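Side-chain contacts in hypothetical protein, IPT/TIG domain protein (Bacteroides ovatus, PDB 4HW6), which is of unknown function but probably binds carbohydrate as an auxiliary nutrient-binding protein, pairing an IPT/TIG domain with a six-bladed beta-propeller: residues 289-293 with 294-298; 359-363 with 364-368; 36-40 with 41-45. One frame throughout, in Å; residues are numbered along the deposited sequence.

Interaction 1: 289-293 with 294-298; sequences IIYNG and KHCIY
Tyr291 and Tyr298 lie ring over ring on one face of the beta hairpin formed by strands 286-291 and 296-301, in one blade of the propeller. The pair is an offset stack, with centroids 4.1 Å apart and planes only 4° from parallel. The slip carries CE1 of Tyr291 to within 3.4 Å of CD1 of Tyr298 and sets the Tyr291 hydroxyl above the middle of the Tyr298 ring. Both rings leave the backbone the same way, CG anti to the carbonyl carbon (chi1 near -77° in both), and both are sent off to the same face of the hairpin, where they can overlap. Around Tyr291, CB of Lys294 meets the ring edge in its plane, while SG of Cys296 approaches obliquely, 3.7 Å from CD2 of Tyr291. On the other face of the hairpin Ile290 and Ile297 touch more loosely through their CG1 atoms.

Beside the stack the backbone pairs Ile289 with Tyr298: Tyr298 N donates to Ile289 O at 2.8 Å, nearly straight at 174°. At the turn Tyr291 O accepts from both Lys294 N and His295 N, which arrive from the same face of its carbonyl plane. The two phenol hydroxyls separately bond the two carboxylate oxygens of Asp270. Replacing Tyr298 with an alanine would probably leave one face of the Tyr291 ring without its stacking partner and one oxygen of Asp270 without this hydroxyl. The chemistry is thus that of a buried aromatic pair with a shared acceptor: the rings lie nearly parallel and one carboxylate takes up both polar ends, which together probably limit how far either ring can turn.

Interaction 2: 359-363 with 364-368; sequences FCDRD and SHTVR
Phe359 and Arg368 face each other as a hydrogen-bonded pair in the beta hairpin of strands 355-361 and 366-370, part of a propeller blade; at its turn His365 and Thr366 both face Asp361 in a G1 beta bulge. The tight part is the side bearing Phe359, Asp361 and Arg368. CB of Arg368 sits over the Phe359 ring, 4.0 Å from its centroid, a CH-pi contact. Beyond it the arginine chain bends at chi3 (79°), turning its guanidinium back to Asp361, where NH1 of Arg368 forms a salt bridge to OD2 of Asp361 at 2.9 Å. NH2 of Arg368 pairs with Asp326, so the guanidinium probably balances two acids.

Across the hairpin itself the other face is looser: SG of Cys360 comes no nearer than 4.3 Å to CG2 of Val367, although both residues also pack on Ile418. The turn is the more open end, with Arg362 and Asp363 partly exposed and the Arg362 side chain reaching Thr405 through a hydrogen bond from NH1.

Asp361 OD2 is gripped from opposite faces of the carboxylate plane: Arg368 NH1 comes from above that plane, while the hydroxyl OG of Ser364 donates on the anti side at 2.7 Å and itself accepts from OG1 of Thr366.

Interaction 3: 36-40 with 41-45; sequences VVVYG and RNFGN
With CG anti to its carbonyl carbon (chi1 -62°), Phe43 swings its ring back toward the strand that the chain has just left, and Val38, whose CG1 stands anti to the backbone N (chi1 179°), holds out a methyl to meet it. The two side chains cross at about a right angle, CG1 of Val38 lying 4.2 Å from CZ of Phe43. This is a light apolar touch; the ring comes closer to backbone. Its edge is turned to the Val38 carbonyl, whose O lies near the ring plane, 3.5 Å from CE2 of Phe43. CZ of Phe43 also reaches Gly40, 3.6 Å from its N and 3.7 Å from its CA.

Gly40 leaves room for this approach: a CB on it would clash with CZ of Phe43. It sits next to the end of strand 35-41, in an extended conformation (phi 169°), and the loop to strand 50-54 follows, all within the IPT/TIG domain, a family of the E-set clan. Phe43 and Val38 both pack on Leu69 of the adjacent strand 68-72 and on Val84 of strand 82-87, further across the sheet, so the ring enters an apolar layer shared with both.

The contact is therefore one of shape and weak polarity: the ring's hydrogen-bearing rim, slightly positive, faces a carbonyl oxygen, an arrangement likely to be mildly attractive, while apolar packing on Leu69 and Val84 probably keeps the ring against its own strand.

From the N terminus, interaction 3 comes first, where the chain leaves strand 35-41 and folds its loop back on that strand within the IPT/TIG domain. Much later, in the propeller, interaction 1 closes the hairpin turn between strands 286-291 and 296-301, and interaction 2 closes that between 355-361 and 366-370. The three follow in series, none nested in or crossing another. Interactions 1 and 2 have centres about 12 Å apart and belong to different sheets, which meet where CD1 of Ile297 packs 4.1 Å from CE1 of Phe359. Interaction 3 stands apart, its centre about 59 Å from that of interaction 1 and about 49 Å from that of interaction 2.

Interaction 1: 289-293 with 294-298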
loop_
_atom_site.group_PDB
_atom_site.type_symbol
_atom_site.label_atom_id
_atom_site.label_comp_id
_atom_site.label_asym_id
_atom_site.label_seq_id
_atom_site.Cartn_x
_atom_site.Cartn_y
_atom_site.Cartn_z
ATOM N N ILE A 289 12.031 -11.867 -8.450
ATOM C CA ILE A 289 12.931 -12.224 -7.393
ATOM C C ILE A 289 13.737 -10.985 -7.012
ATOM O O ILE A 289 14.598 -10.505 -7.794
ATOM C CB ILE A 289 13.922 -13.326 -7.816
ATOM C CG1 ILE A 289 13.222 -14.495 -8.521
ATOM C CG2 ILE A 289 14.716 -13.810 -6.597
ATOM C CD1 ILE A 289 14.193 -15.396 -9.262
ATOM N N ILE A 290 13.419 -10.434 -5.842
ATOM C CA ILE A 290 14.136 -9.297 -5.313
ATOM C C ILE A 290 15.392 -9.778 -4.603
ATOM O O ILE A 290 15.292 -10.576 -3.666
ATOM C CB ILE A 290 13.277 -8.462 -4.369
ATOM C CG1 ILE A 290 11.951 -8.051 -5.050
ATOM C CG2 ILE A 290 14.059 -7.221 -3.939
ATOM C CD1 ILE A 290 10.995 -7.320 -4.121
ATOM N N TYR A 291 16.562 -9.350 -5.087
ATOM C CA TYR A 291 17.836 -9.698 -4.472
ATOM C C TYR A 291 18.070 -8.634 -3.412
ATOM O O TYR A 291 18.658 -7.584 -3.664
ATOM C CB TYR A 291 18.983 -9.705 -5.490
ATOM C CG TYR A 291 19.103 -10.887 -6.413
ATOM C CD1 TYR A 291 17.990 -11.543 -6.942
ATOM C CD2 TYR A 291 20.366 -11.352 -6.785
ATOM C CE1 TYR A 291 18.131 -12.642 -7.788
ATOM C CE2 TYR A 291 20.519 -12.431 -7.646
ATOM C CZ TYR A 291 19.399 -13.064 -8.165
ATOM O OH TYR A 291 19.570 -14.154 -9.015
ATOM N N ASN A 292 17.550 -8.876 -2.208
ATOM C CA ASN A 292 17.569 -7.856 -1.171
ATOM C C ASN A 292 18.960 -7.366 -0.807
ATOM O O ASN A 292 19.146 -6.198 -0.528
ATOM C CB ASN A 292 16.877 -8.347 0.124
ATOM C CG ASN A 292 15.526 -8.989 -0.111
ATOM O OD1 ASN A 292 15.303 -10.117 0.311
ATOM N ND2 ASN A 292 14.604 -8.274 -0.769
ATOM N N GLY A 293 19.929 -8.279 -0.789
ATOM C CA GLY A 293 21.290 -7.959 -0.461
ATOM C C GLY A 293 22.188 -7.607 -1.628
ATOM O O GLY A 293 23.304 -7.149 -1.392
ATOM N N LYS A 294 21.733 -7.825 -2.863
ATOM C CA LYS A 294 22.560 -7.563 -4.052
ATOM C C LYS A 294 22.025 -6.468 -4.968
ATOM O O LYS A 294 22.626 -6.168 -6.010
ATOM C CB LYS A 294 22.764 -8.840 -4.878
ATOM C CG LYS A 294 23.244 -10.029 -4.091
ATOM C CD LYS A 294 24.564 -9.808 -3.411
ATOM C CE LYS A 294 25.025 -11.126 -2.804
ATOM N NZ LYS A 294 26.343 -10.979 -2.147
ATOM N N HIS A 295 20.928 -5.834 -4.570
ATOM C CA HIS A 295 20.532 -4.540 -5.140
ATOM C C HIS A 295 20.022 -4.670 -6.569
ATOM O O HIS A 295 20.250 -3.808 -7.399
ATOM C CB HIS A 295 21.690 -3.555 -5.037
ATOM C CG HIS A 295 22.361 -3.599 -3.713
ATOM N ND1 HIS A 295 21.697 -3.289 -2.553
ATOM C CD2 HIS A 295 23.614 -3.960 -3.355
ATOM C CE1 HIS A 295 22.512 -3.470 -1.523
ATOM N NE2 HIS A 295 23.691 -3.859 -1.986
ATOM N N CYS A 296 19.259 -5.714 -6.824
ATOM C CA CYS A 296 18.715 -5.928 -8.164
ATOM C C CYS A 296 17.468 -6.775 -8.075
ATOM O O CYS A 296 17.168 -7.367 -7.022
ATOM C CB CYS A 296 19.767 -6.502 -9.097
ATOM S SG CYS A 296 20.484 -8.029 -8.516
ATOM N N ILE A 297 16.683 -6.738 -9.148
ATOM C CA ILE A 297 15.466 -7.511 -9.254
ATOM C C ILE A 297 15.550 -8.354 -10.534
ATOM O O ILE A 297 15.886 -7.845 -11.610
ATOM C CB ILE A 297 14.203 -6.609 -9.295
ATOM C CG1 ILE A 297 14.077 -5.769 -8.018
ATOM C CG2 ILE A 297 12.948 -7.475 -9.520
ATOM C CD1 ILE A 297 12.951 -4.733 -8.048
ATOM N N TYR A 298 15.261 -9.640 -10.402
ATOM C CA TYR A 298 15.203 -10.553 -11.529
ATOM C C TYR A 298 13.764 -10.984 -11.744
ATOM O O TYR A 298 12.901 -10.840 -10.852
ATOM C CB TYR A 298 16.015 -11.822 -11.232
ATOM C CG TYR A 298 17.518 -11.764 -11.350
ATOM C CD1 TYR A 298 18.268 -10.807 -10.686
ATOM C CD2 TYR A 298 18.205 -12.745 -12.068
ATOM C CE1 TYR A 298 19.663 -10.806 -10.749
ATOM C CE2 TYR A 298 19.592 -12.736 -12.146
ATOM C CZ TYR A 298 20.318 -11.756 -11.477
ATOM O OH TYR A 298 21.712 -11.779 -11.540
#

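Interaction 2: 359-363 with 364-368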
loop_
_atom_site.group_PDB
_atom_site.type_symbol
_atom_site.label_atom_id
_atom_site.label_comp_id
_atom_site.label_asym_id
_atom_site.label_seq_id
_atom_site.Cartn_x
_atom_site.Cartn_y
_atom_site.Cartn_z
ATOM N N PHE A 359 7.970 -1.027 -4.613
ATOM C CA PHE A 359 8.817 -1.650 -3.638
ATOM C C PHE A 359 9.535 -0.676 -2.743
ATOM O O PHE A 359 9.798 0.485 -3.109
ATOM C CB PHE A 359 9.827 -2.615 -4.298
ATOM C CG PHE A 359 10.826 -1.953 -5.213
ATOM C CD1 PHE A 359 10.510 -1.631 -6.522
ATOM C CD2 PHE A 359 12.107 -1.662 -4.767
ATOM C CE1 PHE A 359 11.441 -1.011 -7.353
ATOM C CE2 PHE A 359 13.039 -1.062 -5.598
ATOM C CZ PHE A 359 12.710 -0.734 -6.888
ATOM N N CYS A 360 9.854 -1.167 -1.538
ATOM C CA CYS A 360 10.637 -0.386 -0.599
ATOM C C CYS A 360 12.130 -0.609 -0.855
ATOM O O CYS A 360 12.590 -1.742 -0.912
ATOM C CB CYS A 360 10.291 -0.803 0.818
ATOM S SG CYS A 360 8.647 -0.212 1.259
ATOM N N ASP A 361 12.855 0.482 -1.052
ATOM C CA ASP A 361 14.290 0.444 -1.304
ATOM C C ASP A 361 14.865 0.920 0.025
ATOM O O ASP A 361 14.981 2.108 0.273
ATOM C CB ASP A 361 14.618 1.357 -2.484
ATOM C CG ASP A 361 15.882 0.945 -3.254
ATOM O OD1 ASP A 361 16.129 -0.271 -3.459
ATOM O OD2 ASP A 361 16.607 1.866 -3.699
ATOM N N ARG A 362 15.164 -0.035 0.899
ATOM C CA ARG A 362 15.420 0.240 2.288
ATOM C C ARG A 362 16.571 1.201 2.515
ATOM O O ARG A 362 16.477 2.133 3.346
ATOM C CB ARG A 362 15.654 -1.081 3.026
ATOM C CG ARG A 362 15.943 -0.949 4.507
ATOM C CD ARG A 362 16.145 -2.315 5.125
ATOM N NE ARG A 362 16.759 -2.247 6.458
ATOM C CZ ARG A 362 16.161 -2.514 7.629
ATOM N NH1 ARG A 362 14.870 -2.824 7.737
ATOM N NH2 ARG A 362 16.888 -2.450 8.744
ATOM N N ASP A 363 17.647 1.022 1.777
ATOM C CA ASP A 363 18.865 1.785 2.043
ATOM C C ASP A 363 19.037 3.062 1.240
ATOM O O ASP A 363 19.902 3.861 1.566
ATOM C CB ASP A 363 20.088 0.863 1.966
ATOM C CG ASP A 363 20.020 -0.254 3.001
ATOM O OD1 ASP A 363 19.766 0.022 4.174
ATOM O OD2 ASP A 363 20.162 -1.427 2.641
ATOM N N SER A 364 18.167 3.296 0.249
ATOM C CA SER A 364 18.007 4.623 -0.328
ATOM C C SER A 364 16.873 5.402 0.340
ATOM O O SER A 364 16.682 6.588 0.046
ATOM C CB SER A 364 17.761 4.565 -1.837
ATOM O OG SER A 364 16.483 4.038 -2.112
ATOM N N HIS A 365 16.145 4.725 1.237
ATOM C CA HIS A 365 15.050 5.295 2.039
ATOM C C HIS A 365 13.887 5.785 1.179
ATOM O O HIS A 365 13.272 6.837 1.454
ATOM C CB HIS A 365 15.562 6.382 2.979
ATOM C CG HIS A 365 16.756 5.950 3.776
ATOM N ND1 HIS A 365 16.641 5.217 4.941
ATOM C CD2 HIS A 365 18.080 6.168 3.591
ATOM C CE1 HIS A 365 17.847 4.988 5.426
ATOM N NE2 HIS A 365 18.742 5.518 4.607
ATOM N N THR A 366 13.543 4.989 0.168
ATOM C CA THR A 366 12.490 5.347 -0.759
ATOM C C THR A 366 11.498 4.216 -1.003
ATOM O O THR A 366 11.771 3.022 -0.759
ATOM C CB THR A 366 13.079 5.785 -2.121
ATOM O OG1 THR A 366 13.909 4.732 -2.645
ATOM C CG2 THR A 366 13.903 7.059 -1.979
ATOM N N VAL A 367 10.338 4.611 -1.497
ATOM C CA VAL A 367 9.425 3.724 -2.176
ATOM C C VAL A 367 9.617 3.999 -3.672
ATOM O O VAL A 367 9.597 5.162 -4.107
ATOM C CB VAL A 367 7.961 3.966 -1.757
ATOM C CG1 VAL A 367 7.021 3.042 -2.541
ATOM C CG2 VAL A 367 7.782 3.745 -0.235
ATOM N N ARG A 368 9.845 2.939 -4.446
ATOM C CA ARG A 368 10.175 3.051 -5.864
ATOM C C ARG A 368 9.186 2.233 -6.666
ATOM O O ARG A 368 8.445 1.425 -6.099
ATOM C CB ARG A 368 11.643 2.660 -6.119
ATOM C CG ARG A 368 12.577 3.552 -5.304
ATOM C CD ARG A 368 14.055 3.273 -5.462
ATOM N NE ARG A 368 14.565 3.843 -6.699
ATOM C CZ ARG A 368 15.797 3.611 -7.135
ATOM N NH1 ARG A 368 16.623 2.871 -6.407
ATOM N NH2 ARG A 368 16.223 4.126 -8.262
#

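Interaction 3: 36-40 with 41-45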
loop_
_atom_site.group_PDB
_atom_site.type_symbol
_atom_site.label_atom_id
_atom_site.label_comp_id
_atom_site.label_asym_id
_atom_site.label_seq_id
_atom_site.Cartn_x
_atom_site.Cartn_y
_atom_site.Cartn_z
ATOM N N VAL A 36 -14.401 28.892 -4.560
ATOM C CA VAL A 36 -15.105 28.656 -5.804
ATOM C C VAL A 36 -16.352 29.522 -5.842
ATOM O O VAL A 36 -17.157 29.501 -4.906
ATOM C CB VAL A 36 -15.525 27.192 -5.934
ATOM C CG1 VAL A 36 -16.204 26.957 -7.266
ATOM C CG2 VAL A 36 -14.319 26.276 -5.769
ATOM N N VAL A 37 -16.515 30.260 -6.933
ATOM C CA VAL A 37 -17.751 30.990 -7.177
ATOM C C VAL A 37 -18.647 30.125 -8.052
ATOM O O VAL A 37 -18.228 29.689 -9.131
ATOM C CB VAL A 37 -17.499 32.372 -7.819
ATOM C CG1 VAL A 37 -18.826 33.094 -8.056
ATOM C CG2 VAL A 37 -16.585 33.188 -6.918
ATOM N N VAL A 38 -19.858 29.848 -7.568
ATOM C CA VAL A 38 -20.840 29.068 -8.323
ATOM C C VAL A 38 -21.892 30.032 -8.873
ATOM O O VAL A 38 -22.353 30.917 -8.146
ATOM C CB VAL A 38 -21.452 27.968 -7.423
ATOM C CG1 VAL A 38 -22.493 27.156 -8.186
ATOM C CG2 VAL A 38 -20.331 27.079 -6.860
ATOM N N TYR A 39 -22.248 29.893 -10.158
ATOM C CA TYR A 39 -23.160 30.823 -10.829
ATOM C C TYR A 39 -24.408 30.058 -11.244
ATOM O O TYR A 39 -24.330 28.879 -11.583
ATOM C CB TYR A 39 -22.527 31.424 -12.092
ATOM C CG TYR A 39 -21.301 32.267 -11.861
ATOM C CD1 TYR A 39 -21.397 33.637 -11.636
ATOM C CD2 TYR A 39 -20.042 31.693 -11.876
ATOM C CE1 TYR A 39 -20.265 34.411 -11.421
ATOM C CE2 TYR A 39 -18.908 32.450 -11.666
ATOM C CZ TYR A 39 -19.019 33.808 -11.440
ATOM O OH TYR A 39 -17.856 34.533 -11.230
ATOM N N GLY A 40 -25.550 30.724 -11.227
ATOM C CA GLY A 40 -26.778 30.099 -11.694
ATOM C C GLY A 40 -27.995 30.921 -11.355
ATOM O O GLY A 40 -27.945 32.153 -11.421
ATOM N N ARG A 41 -29.093 30.247 -11.016
ATOM C CA ARG A 41 -30.339 30.948 -10.681
ATOM C C ARG A 41 -30.971 30.423 -9.403
ATOM O O ARG A 41 -30.962 29.220 -9.151
ATOM C CB ARG A 41 -31.391 30.824 -11.805
ATOM C CG ARG A 41 -30.901 31.081 -13.226
ATOM C CD ARG A 41 -31.762 32.119 -13.932
ATOM N NE ARG A 41 -31.370 33.471 -13.524
ATOM C CZ ARG A 41 -32.041 34.587 -13.812
ATOM N NH1 ARG A 41 -31.573 35.759 -13.384
ATOM N NH2 ARG A 41 -33.174 34.544 -14.512
ATOM N N ASN A 42 -31.558 31.340 -8.632
ATOM C CA ASN A 42 -32.474 31.011 -7.532
ATOM C C ASN A 42 -31.775 30.410 -6.312
ATOM O O ASN A 42 -32.289 29.492 -5.677
ATOM C CB ASN A 42 -33.626 30.111 -8.029
ATOM C CG ASN A 42 -34.853 30.156 -7.123
ATOM O OD1 ASN A 42 -35.113 31.154 -6.446
ATOM N ND2 ASN A 42 -35.617 29.074 -7.116
ATOM N N PHE A 43 -30.601 30.952 -5.991
ATOM C CA PHE A 43 -29.834 30.547 -4.811
ATOM C C PHE A 43 -30.324 31.254 -3.543
ATOM O O PHE A 43 -29.949 30.871 -2.425
ATOM C CB PHE A 43 -28.339 30.867 -4.978
ATOM C CG PHE A 43 -27.644 30.143 -6.117
ATOM C CD1 PHE A 43 -28.230 29.093 -6.799
ATOM C CD2 PHE A 43 -26.367 30.534 -6.490
ATOM C CE1 PHE A 43 -27.563 28.451 -7.827
ATOM C CE2 PHE A 43 -25.687 29.892 -7.517
ATOM C CZ PHE A 43 -26.292 28.853 -8.199
ATOM N N GLY A 44 -31.132 32.293 -3.722
ATOM C CA GLY A 44 -31.651 33.075 -2.606
ATOM C C GLY A 44 -30.596 34.044 -2.109
ATOM O O GLY A 44 -29.533 34.169 -2.712
ATOM N N ASN A 45 -30.897 34.734 -1.014
ATOM C CA ASN A 45 -29.988 35.742 -0.456
ATOM C C ASN A 45 -29.694 35.521 1.029
ATOM O O ASN A 45 -29.354 36.460 1.744
ATOM C CB ASN A 45 -30.551 37.151 -0.688
ATOM C CG ASN A 45 -31.873 37.388 0.027
ATOM O OD1 ASN A 45 -32.208 36.694 0.984
ATOM N ND2 ASN A 45 -32.630 38.373 -0.440
#